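Long-range contacts in yeast glycogen phosphorylase (Saccharomyces cerevisiae, PDB 1YGP), which belongs to the carbohydrate phosphorylases of the GT-B clan, large two-domain proteins, and binds pyridoxal-5'-phosphate: residues Y187-E192 with Q332-A337; N366-T371 with R469-A474; L377-V382 with P425-I430. One frame throughout, in Å; residues are numbered along the deposited sequence.

Contact 1: Y187-E192 with Q332-A337; sequences YGLRYE and QYFWCA
The indole nitrogen of Trp335 reaches from its helix to the strand backbone and donates a hydrogen bond from NE1 to Tyr187 O, 3.0 Å long and nearly straight at 167°. The oxygen lies in the plane of the indole, at its edge, but the donor comes in 62° above the carbonyl plane, well away from a lone pair. Next along the strand, Gly188 passes its backbone close to the same ring, with its CA 3.3 Å from Trp335 NE1. Leu189 makes the apolar half of the contact. Its CG is turned anti to the carbonyl carbon, which brings the branch over to the helix. There CD2 meets the rim of the Phe334 ring in plane, 3.6 Å from Phe334 CD2, and touches Trp335 CB at 3.8 Å. The side chains of Leu189 and Trp335 lie roughly perpendicular.

Tyr187 turns its phenol end away, and its hydroxyl bonds to Asp342 and Arg346 further along the same helix. Strand 184-189 is part of the large mixed sheet, and helix 322-350 covers it here, the two short segments running roughly antiparallel at 146°. All the touching residues are buried, so the indole N-H has its polar need met by a main-chain carbonyl, while leucine and phenylalanine carbons cover the neighbouring ground and probably keep water from the bond.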
loop_
_atom_site.group_PDB
_atom_site.type_symbol
_atom_site.label_atom_id
_atom_site.label_comp_id
_atom_site.label_asym_id
_atom_site.label_seq_id
_atom_site.Cartn_x
_atom_site.Cartn_y
_atom_site.Cartn_z
ATOM N N TYR A 187 14.116 6.375 15.854
ATOM C CA TYR A 187 13.781 5.100 15.274
ATOM C C TYR A 187 12.467 4.688 15.885
ATOM O O TYR A 187 12.317 4.833 17.106
ATOM C CB TYR A 187 14.795 4.011 15.607
ATOM C CG TYR A 187 16.052 4.011 14.762
ATOM C CD1 TYR A 187 16.063 3.394 13.516
ATOM C CD2 TYR A 187 17.185 4.667 15.230
ATOM C CE1 TYR A 187 17.214 3.442 12.727
ATOM C CE2 TYR A 187 18.334 4.723 14.454
ATOM C CZ TYR A 187 18.342 4.111 13.208
ATOM O OH TYR A 187 19.489 4.167 12.445
ATOM N N GLY A 188 11.544 4.105 15.118
ATOM C CA GLY A 188 10.249 3.681 15.632
ATOM C C GLY A 188 9.590 2.646 14.731
ATOM O O GLY A 188 10.278 1.971 13.949
ATOM N N LEU A 189 8.259 2.496 14.785
ATOM C CA LEU A 189 7.560 1.501 13.981
ATOM C C LEU A 189 6.540 2.178 13.076
ATOM O O LEU A 189 6.014 3.239 13.400
ATOM C CB LEU A 189 6.870 0.525 14.888
ATOM C CG LEU A 189 7.768 -0.356 15.720
ATOM C CD1 LEU A 189 7.067 -0.843 16.982
ATOM C CD2 LEU A 189 8.224 -1.481 14.831
ATOM N N ARG A 190 6.243 1.631 11.914
ATOM C CA ARG A 190 5.340 2.269 10.996
ATOM C C ARG A 190 4.046 1.500 11.175
ATOM O O ARG A 190 3.812 0.489 10.516
ATOM C CB ARG A 190 5.893 2.123 9.600
ATOM C CG ARG A 190 5.297 3.124 8.655
ATOM C CD ARG A 190 5.770 2.828 7.246
ATOM N NE ARG A 190 4.967 1.772 6.669
ATOM C CZ ARG A 190 4.241 1.959 5.569
ATOM N NH1 ARG A 190 4.196 3.117 4.913
ATOM N NH2 ARG A 190 3.513 0.946 5.131
ATOM N N TYR A 191 3.190 1.927 12.094
ATOM C CA TYR A 191 1.937 1.242 12.325
ATOM C C TYR A 191 1.024 1.382 11.118
ATOM O O TYR A 191 0.828 2.520 10.665
ATOM C CB TYR A 191 1.296 1.838 13.540
ATOM C CG TYR A 191 2.200 1.669 14.748
ATOM C CD1 TYR A 191 2.309 0.434 15.380
ATOM C CD2 TYR A 191 2.936 2.752 15.220
ATOM C CE1 TYR A 191 3.147 0.291 16.476
ATOM C CE2 TYR A 191 3.777 2.609 16.316
ATOM C CZ TYR A 191 3.878 1.383 16.936
ATOM O OH TYR A 191 4.716 1.225 18.028
ATOM N N GLU A 192 0.460 0.303 10.545
ATOM C CA GLU A 192 -0.477 0.473 9.428
ATOM C C GLU A 192 -1.773 1.122 9.848
ATOM O O GLU A 192 -2.359 1.929 9.125
ATOM C CB GLU A 192 -0.949 -0.804 8.774
ATOM C CG GLU A 192 0.036 -1.618 7.971
ATOM C CD GLU A 192 0.570 -0.884 6.758
ATOM O OE1 GLU A 192 -0.136 -0.813 5.743
ATOM O OE2 GLU A 192 1.703 -0.394 6.854
ATOM N N GLN A 332 8.524 -5.019 20.473
ATOM C CA GLN A 332 9.586 -4.254 21.126
ATOM C C GLN A 332 10.958 -4.839 20.799
ATOM O O GLN A 332 11.941 -4.095 20.641
ATOM C CB GLN A 332 9.404 -4.252 22.641
ATOM C CG GLN A 332 8.139 -3.583 23.141
ATOM C CD GLN A 332 8.055 -3.421 24.649
ATOM O OE1 GLN A 332 7.459 -2.468 25.166
ATOM N NE2 GLN A 332 8.638 -4.296 25.448
ATOM N N TYR A 333 11.062 -6.168 20.647
ATOM C CA TYR A 333 12.327 -6.719 20.216
ATOM C C TYR A 333 12.573 -6.298 18.769
ATOM O O TYR A 333 13.593 -5.642 18.560
ATOM C CB TYR A 333 12.367 -8.250 20.297
ATOM C CG TYR A 333 13.752 -8.759 19.917
ATOM C CD1 TYR A 333 14.895 -8.061 20.319
ATOM C CD2 TYR A 333 13.884 -9.869 19.092
ATOM C CE1 TYR A 333 16.153 -8.458 19.881
ATOM C CE2 TYR A 333 15.142 -10.278 18.652
ATOM C CZ TYR A 333 16.266 -9.562 19.045
ATOM O OH TYR A 333 17.515 -9.902 18.577
ATOM N N PHE A 334 11.696 -6.577 17.785
ATOM C CA PHE A 334 11.834 -6.201 16.369
ATOM C C PHE A 334 12.365 -4.771 16.138
ATOM O O PHE A 334 13.354 -4.531 15.441
ATOM C CB PHE A 334 10.452 -6.410 15.747
ATOM C CG PHE A 334 10.282 -5.940 14.313
ATOM C CD1 PHE A 334 10.790 -6.699 13.262
ATOM C CD2 PHE A 334 9.662 -4.717 14.054
ATOM C CE1 PHE A 334 10.692 -6.231 11.958
ATOM C CE2 PHE A 334 9.568 -4.255 12.741
ATOM C CZ PHE A 334 10.087 -5.011 11.691
ATOM N N TRP A 335 11.785 -3.780 16.780
ATOM C CA TRP A 335 12.223 -2.414 16.637
ATOM C C TRP A 335 13.563 -2.217 17.301
ATOM O O TRP A 335 14.394 -1.553 16.669
ATOM C CB TRP A 335 11.141 -1.541 17.235
ATOM C CG TRP A 335 11.473 -0.154 17.758
ATOM C CD1 TRP A 335 11.896 0.907 16.989
ATOM C CD2 TRP A 335 11.284 0.167 19.071
ATOM N NE1 TRP A 335 11.953 1.916 17.831
ATOM C CE2 TRP A 335 11.598 1.521 19.079
ATOM C CE3 TRP A 335 10.886 -0.505 20.223
ATOM C CZ2 TRP A 335 11.500 2.210 20.284
ATOM C CZ3 TRP A 335 10.800 0.205 21.410
ATOM C CH2 TRP A 335 11.102 1.554 21.442
ATOM N N CYS A 336 13.838 -2.745 18.508
ATOM C CA CYS A 336 15.162 -2.592 19.126
ATOM C C CYS A 336 16.309 -3.228 18.337
ATOM O O CYS A 336 17.376 -2.647 18.133
ATOM C CB CYS A 336 15.131 -3.191 20.502
ATOM S SG CYS A 336 14.219 -2.072 21.580
ATOM N N ALA A 337 16.027 -4.404 17.805
ATOM C CA ALA A 337 16.926 -5.198 17.011
ATOM C C ALA A 337 17.361 -4.511 15.717
ATOM O O ALA A 337 18.558 -4.273 15.492
ATOM C CB ALA A 337 16.225 -6.503 16.678
#

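Contact 2: N366-T371 with R469-A474; sequences NDTHPT and RMAFLA
Thr371 and Met470 carry much of the apolar contact between the loop 366-371 and the helix that starts at Met470. The two side chains run alongside each other, pointing opposite ways: the Met470 chain, bent at both chi2 and chi3, folds back so that its methyl CE lies 3.7 Å from Thr371 CG2. That methyl branch of the threonine sits anti to its own nitrogen and also meets Leu473, 3.8 Å from Leu473 CG. On the same threonine, OG1 packs against the methyl of Ala474, at 3.7 Å from Ala474 CB. At the start of the turn, Thr368 crosses Met470 obliquely, with CG2 lying 3.6 Å from Met470 CB, while its OG1 lies by the small Ala471 and makes a weak hydrogen bond with Tyr402 OH.

Hydrogen bonds do not cross this contact; they shape the loop instead. Thr368 to Thr371 form a type I beta turn, in which Thr368 O accepts from Thr371 N at 2.9 Å and again from Thr371 OG1 at 2.7 Å. The hydroxyl arrives in the carbonyl plane, on a lone pair. One carbonyl thus takes two donors from the same residue, which fixes the threonine's rotation and leaves CG2 directed at the helix.

The backbones keep step: Thr368 CA is nearest Ala471 CA, and Thr371 CA nearest Ala474 CA, so turn and helix advance together over three residues. The loop joins strand 361-366 to helix 372-384, a beta-to-alpha connection of the large sheet. Helix 470-477 runs beside it, just ahead of strand 478-483 of the same sheet, and Tyr402 of the intervening strand 400-404 touches both Ala471 and Ala474.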
loop_
_atom_site.group_PDB
_atom_site.type_symbol
_atom_site.label_atom_id
_atom_site.label_comp_id
_atom_site.label_asym_id
_atom_site.label_seq_id
_atom_site.Cartn_x
_atom_site.Cartn_y
_atom_site.Cartn_z
ATOM N N ASN A 366 13.473 6.458 25.464
ATOM C CA ASN A 366 12.334 7.229 25.906
ATOM C C ASN A 366 11.377 6.235 26.555
ATOM O O ASN A 366 10.643 5.505 25.888
ATOM C CB ASN A 366 11.708 7.925 24.720
ATOM C CG ASN A 366 10.525 8.781 25.151
ATOM O OD1 ASN A 366 10.480 9.336 26.258
ATOM N ND2 ASN A 366 9.496 8.895 24.317
ATOM N N ASP A 367 11.482 6.144 27.880
ATOM C CA ASP A 367 10.733 5.242 28.739
ATOM C C ASP A 367 11.247 3.804 28.654
ATOM O O ASP A 367 12.220 3.529 27.966
ATOM C CB ASP A 367 9.270 5.310 28.366
ATOM C CG ASP A 367 8.308 4.793 29.411
ATOM O OD1 ASP A 367 8.666 4.733 30.596
ATOM O OD2 ASP A 367 7.182 4.476 29.025
ATOM N N THR A 368 10.699 2.808 29.334
ATOM C CA THR A 368 11.205 1.446 29.325
ATOM C C THR A 368 11.074 0.562 28.086
ATOM O O THR A 368 11.871 -0.351 27.853
ATOM C CB THR A 368 10.562 0.856 30.541
ATOM O OG1 THR A 368 11.398 1.341 31.593
ATOM C CG2 THR A 368 10.402 -0.636 30.539
ATOM N N HIS A 369 10.090 0.827 27.241
ATOM C CA HIS A 369 9.885 0.091 26.003
ATOM C C HIS A 369 11.153 -0.236 25.205
ATOM O O HIS A 369 11.188 -1.368 24.729
ATOM C CB HIS A 369 8.933 0.872 25.094
ATOM C CG HIS A 369 7.617 1.237 25.760
ATOM N ND1 HIS A 369 6.765 0.411 26.332
ATOM C CD2 HIS A 369 7.095 2.510 25.844
ATOM C CE1 HIS A 369 5.742 1.127 26.758
ATOM N NE2 HIS A 369 5.949 2.386 26.456
ATOM N N PRO A 370 12.221 0.552 25.011
ATOM C CA PRO A 370 13.398 0.078 24.304
ATOM C C PRO A 370 14.505 -0.487 25.181
ATOM O O PRO A 370 15.643 -0.573 24.712
ATOM C CB PRO A 370 13.836 1.260 23.488
ATOM C CG PRO A 370 13.528 2.396 24.425
ATOM C CD PRO A 370 12.264 1.998 25.131
ATOM N N THR A 371 14.259 -0.960 26.412
ATOM C CA THR A 371 15.332 -1.476 27.247
ATOM C C THR A 371 16.002 -2.695 26.608
ATOM O O THR A 371 17.209 -2.875 26.756
ATOM C CB THR A 371 14.713 -1.772 28.627
ATOM O OG1 THR A 371 14.249 -0.507 29.087
ATOM C CG2 THR A 371 15.670 -2.378 29.652
ATOM N N ARG A 469 12.527 -7.252 35.826
ATOM C CA ARG A 469 12.087 -5.887 35.995
ATOM C C ARG A 469 12.852 -5.011 35.011
ATOM O O ARG A 469 14.025 -4.650 35.191
ATOM C CB ARG A 469 12.313 -5.507 37.458
ATOM C CG ARG A 469 11.406 -6.407 38.295
ATOM C CD ARG A 469 11.398 -6.074 39.767
ATOM N NE ARG A 469 12.505 -6.681 40.474
ATOM C CZ ARG A 469 12.540 -6.694 41.810
ATOM N NH1 ARG A 469 11.567 -6.153 42.548
ATOM N NH2 ARG A 469 13.566 -7.269 42.433
ATOM N N MET A 470 12.165 -4.640 33.933
ATOM C CA MET A 470 12.809 -3.866 32.896
ATOM C C MET A 470 13.377 -2.519 33.332
ATOM O O MET A 470 14.532 -2.229 33.009
ATOM C CB MET A 470 11.836 -3.672 31.759
ATOM C CG MET A 470 11.476 -4.983 31.090
ATOM S SD MET A 470 12.817 -6.141 30.666
ATOM C CE MET A 470 13.415 -5.266 29.257
ATOM N N ALA A 471 12.651 -1.713 34.122
ATOM C CA ALA A 471 13.158 -0.423 34.592
ATOM C C ALA A 471 14.452 -0.566 35.392
ATOM O O ALA A 471 15.356 0.262 35.249
ATOM C CB ALA A 471 12.155 0.284 35.495
ATOM N N PHE A 472 14.610 -1.642 36.172
ATOM C CA PHE A 472 15.864 -1.853 36.883
ATOM C C PHE A 472 16.986 -2.251 35.915
ATOM O O PHE A 472 18.121 -1.778 36.080
ATOM C CB PHE A 472 15.697 -2.930 37.919
ATOM C CG PHE A 472 14.736 -2.571 39.041
ATOM C CD1 PHE A 472 14.033 -1.359 39.065
ATOM C CD2 PHE A 472 14.556 -3.496 40.068
ATOM C CE1 PHE A 472 13.159 -1.080 40.107
ATOM C CE2 PHE A 472 13.678 -3.208 41.109
ATOM C CZ PHE A 472 12.981 -2.004 41.127
ATOM N N LEU A 473 16.719 -3.068 34.875
ATOM C CA LEU A 473 17.702 -3.379 33.849
ATOM C C LEU A 473 18.136 -2.106 33.119
ATOM O O LEU A 473 19.319 -1.940 32.756
ATOM C CB LEU A 473 17.099 -4.366 32.853
ATOM C CG LEU A 473 17.829 -4.816 31.569
ATOM C CD1 LEU A 473 19.244 -5.341 31.811
ATOM C CD2 LEU A 473 16.973 -5.919 30.971
ATOM N N ALA A 474 17.180 -1.184 32.916
ATOM C CA ALA A 474 17.479 0.067 32.260
ATOM C C ALA A 474 18.351 0.925 33.166
ATOM O O ALA A 474 19.294 1.508 32.630
ATOM C CB ALA A 474 16.207 0.817 31.946
#

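Contact 3: L377-V382 with P425-I430; sequences LQRVLV and PRHLEI
One face of the His427 imidazole takes the Arg379 side chain, whose CD lies over it 3.6 Å from His427 CE1. The guanidinium of Arg379 does not stack on the ring: the planes are 65° apart, and it turns an edge toward His427 CE1, with NE at 3.4 Å. The second guanidinium, that of Arg426, has the methyl CD1 of Ile430 over the centre of one face, 4.1 Å above the plane, and Glu429 CB at its edge. This is a near-perpendicular helix-helix packing within the carbohydrate phosphorylase fold: the axes of the segments 377-382 and 425-430 make 96° and pass 10.2 Å apart; the nearest CA atoms are those of Arg379 and His427.

Arg379 runs out extended through chi1 and chi2, then bends at chi3 (68°), which brings CD over the imidazole, with NE next to it. Its charge is paired within its own helix, NH2 forming a salt bridge with Glu376. Arg426 comes toward the Arg379 side chain from the other helix, its CG 3.9 Å from Arg379 CD, yet the charged ends stay apart, Arg379 NH1 lying 6.9 Å from Arg426 NE. NH2 of Arg426 forms a salt bridge with Asp383, just beyond the end of the segment, and NH1 pairs with Glu429 one turn on; these carboxylates would temper the like charges. His427 is further packed by the rings of Tyr333 and Trp251.

Ile430 forms most of the aliphatic part. Its CD1, besides lying over Arg426, reaches the backbone of the other helix, 3.5 Å from Arg379 CA. The second branch comes slantwise onto Gln378, putting Ile430 CG2 3.6 Å from Gln378 CG.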
loop_
_atom_site.group_PDB
_atom_site.type_symbol
_atom_site.label_atom_id
_atom_site.label_comp_id
_atom_site.label_asym_id
_atom_site.label_seq_id
_atom_site.Cartn_x
_atom_site.Cartn_y
_atom_site.Cartn_z
ATOM N N LEU A 377 22.749 -4.819 22.384
ATOM C CA LEU A 377 24.079 -4.340 22.059
ATOM C C LEU A 377 25.046 -5.270 22.767
ATOM O O LEU A 377 25.980 -5.754 22.123
ATOM C CB LEU A 377 24.312 -2.902 22.527
ATOM C CG LEU A 377 25.678 -2.243 22.200
ATOM C CD1 LEU A 377 26.034 -2.456 20.738
ATOM C CD2 LEU A 377 25.618 -0.761 22.511
ATOM N N GLN A 378 24.803 -5.658 24.020
ATOM C CA GLN A 378 25.685 -6.608 24.688
ATOM C C GLN A 378 25.744 -7.927 23.911
ATOM O O GLN A 378 26.846 -8.422 23.638
ATOM C CB GLN A 378 25.184 -6.841 26.103
ATOM C CG GLN A 378 26.047 -7.741 26.953
ATOM C CD GLN A 378 27.433 -7.230 27.284
ATOM O OE1 GLN A 378 27.884 -6.166 26.863
ATOM N NE2 GLN A 378 28.158 -7.995 28.087
ATOM N N ARG A 379 24.582 -8.464 23.492
ATOM C CA ARG A 379 24.535 -9.666 22.690
ATOM C C ARG A 379 25.364 -9.540 21.411
ATOM O O ARG A 379 26.171 -10.439 21.146
ATOM C CB ARG A 379 23.105 -10.012 22.283
ATOM C CG ARG A 379 23.044 -11.356 21.536
ATOM C CD ARG A 379 21.682 -11.786 21.001
ATOM N NE ARG A 379 21.241 -10.930 19.919
ATOM C CZ ARG A 379 21.654 -11.131 18.674
ATOM N NH1 ARG A 379 22.471 -12.139 18.353
ATOM N NH2 ARG A 379 21.320 -10.246 17.747
ATOM N N VAL A 380 25.281 -8.479 20.605
ATOM C CA VAL A 380 26.025 -8.504 19.362
ATOM C C VAL A 380 27.497 -8.304 19.651
ATOM O O VAL A 380 28.305 -9.010 19.031
ATOM C CB VAL A 380 25.553 -7.423 18.351
ATOM C CG1 VAL A 380 24.068 -7.571 18.184
ATOM C CG2 VAL A 380 25.815 -6.030 18.813
ATOM N N LEU A 381 27.897 -7.442 20.605
ATOM C CA LEU A 381 29.315 -7.231 20.859
ATOM C C LEU A 381 29.967 -8.501 21.381
ATOM O O LEU A 381 31.069 -8.833 20.957
ATOM C CB LEU A 381 29.549 -6.113 21.867
ATOM C CG LEU A 381 29.271 -4.685 21.457
ATOM C CD1 LEU A 381 29.714 -3.807 22.603
ATOM C CD2 LEU A 381 30.030 -4.279 20.199
ATOM N N VAL A 382 29.312 -9.262 22.236
ATOM C CA VAL A 382 29.876 -10.509 22.690
ATOM C C VAL A 382 29.689 -11.596 21.643
ATOM O O VAL A 382 30.698 -12.090 21.157
ATOM C CB VAL A 382 29.218 -10.868 24.022
ATOM C CG1 VAL A 382 29.414 -12.319 24.399
ATOM C CG2 VAL A 382 29.854 -9.965 25.067
ATOM N N PRO A 425 15.794 -16.633 23.971
ATOM C CA PRO A 425 16.650 -17.459 24.815
ATOM C C PRO A 425 18.014 -16.887 25.196
ATOM O O PRO A 425 18.394 -16.870 26.367
ATOM C CB PRO A 425 16.738 -18.773 24.067
ATOM C CG PRO A 425 16.231 -18.544 22.673
ATOM C CD PRO A 425 15.206 -17.459 22.915
ATOM N N ARG A 426 18.776 -16.333 24.256
ATOM C CA ARG A 426 20.087 -15.756 24.562
ATOM C C ARG A 426 19.982 -14.468 25.365
ATOM O O ARG A 426 20.800 -14.197 26.241
ATOM C CB ARG A 426 20.835 -15.490 23.251
ATOM C CG ARG A 426 22.222 -14.887 23.377
ATOM C CD ARG A 426 23.125 -15.876 24.091
ATOM N NE ARG A 426 24.537 -15.532 24.014
ATOM C CZ ARG A 426 25.270 -15.432 25.110
ATOM N NH1 ARG A 426 24.745 -15.640 26.316
ATOM N NH2 ARG A 426 26.559 -15.136 25.002
ATOM N N HIS A 427 18.952 -13.656 25.117
ATOM C CA HIS A 427 18.810 -12.381 25.813
ATOM C C HIS A 427 18.415 -12.681 27.247
ATOM O O HIS A 427 18.767 -11.878 28.101
ATOM C CB HIS A 427 17.744 -11.491 25.189
ATOM C CG HIS A 427 18.069 -11.063 23.764
ATOM N ND1 HIS A 427 18.722 -9.977 23.394
ATOM C CD2 HIS A 427 17.720 -11.747 22.609
ATOM C CE1 HIS A 427 18.780 -9.965 22.087
ATOM N NE2 HIS A 427 18.183 -11.027 21.619
ATOM N N LEU A 428 17.743 -13.797 27.562
ATOM C CA LEU A 428 17.565 -14.187 28.959
ATOM C C LEU A 428 18.907 -14.529 29.616
ATOM O O LEU A 428 19.171 -14.174 30.766
ATOM C CB LEU A 428 16.702 -15.424 29.115
ATOM C CG LEU A 428 15.668 -15.400 30.221
ATOM C CD1 LEU A 428 15.303 -16.830 30.458
ATOM C CD2 LEU A 428 16.163 -14.839 31.533
ATOM N N GLU A 429 19.784 -15.245 28.918
ATOM C CA GLU A 429 21.084 -15.619 29.437
ATOM C C GLU A 429 21.848 -14.362 29.832
ATOM O O GLU A 429 22.319 -14.225 30.966
ATOM C CB GLU A 429 21.859 -16.370 28.378
ATOM C CG GLU A 429 21.377 -17.754 28.001
ATOM C CD GLU A 429 22.323 -18.540 27.080
ATOM O OE1 GLU A 429 23.363 -18.027 26.649
ATOM O OE2 GLU A 429 22.016 -19.703 26.791
ATOM N N ILE A 430 21.927 -13.384 28.935
ATOM C CA ILE A 430 22.660 -12.166 29.232
ATOM C C ILE A 430 21.965 -11.400 30.369
ATOM O O ILE A 430 22.672 -10.854 31.227
ATOM C CB ILE A 430 22.786 -11.349 27.904
ATOM C CG1 ILE A 430 23.466 -12.198 26.834
ATOM C CG2 ILE A 430 23.680 -10.144 28.100
ATOM C CD1 ILE A 430 23.621 -11.581 25.445
#

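In the fold
Helix 322-350 ties the set together. From contact 1, Gln332 OE1 lies 3.2 Å from His369 ND1 of contact 2, a probable hydrogen bond, and the far rim of the indole packs on the proline, Trp335 CH2 to Pro370 CB at 3.4 Å. Another face of the helix meets contact 3, where Tyr333 OH comes within 3.3 Å of His427 NE2. Contacts 2 and 3 do not touch, their nearest atoms being about 7 Å apart; both segments of contact 3 fall between those of contact 2 in sequence. Centres lie about 15, 19 and 16 Å apart for pairs 1-2, 1-3 and 2-3. The pyridoxal-5'-phosphate pocket is lined by other residues, among them Lys607.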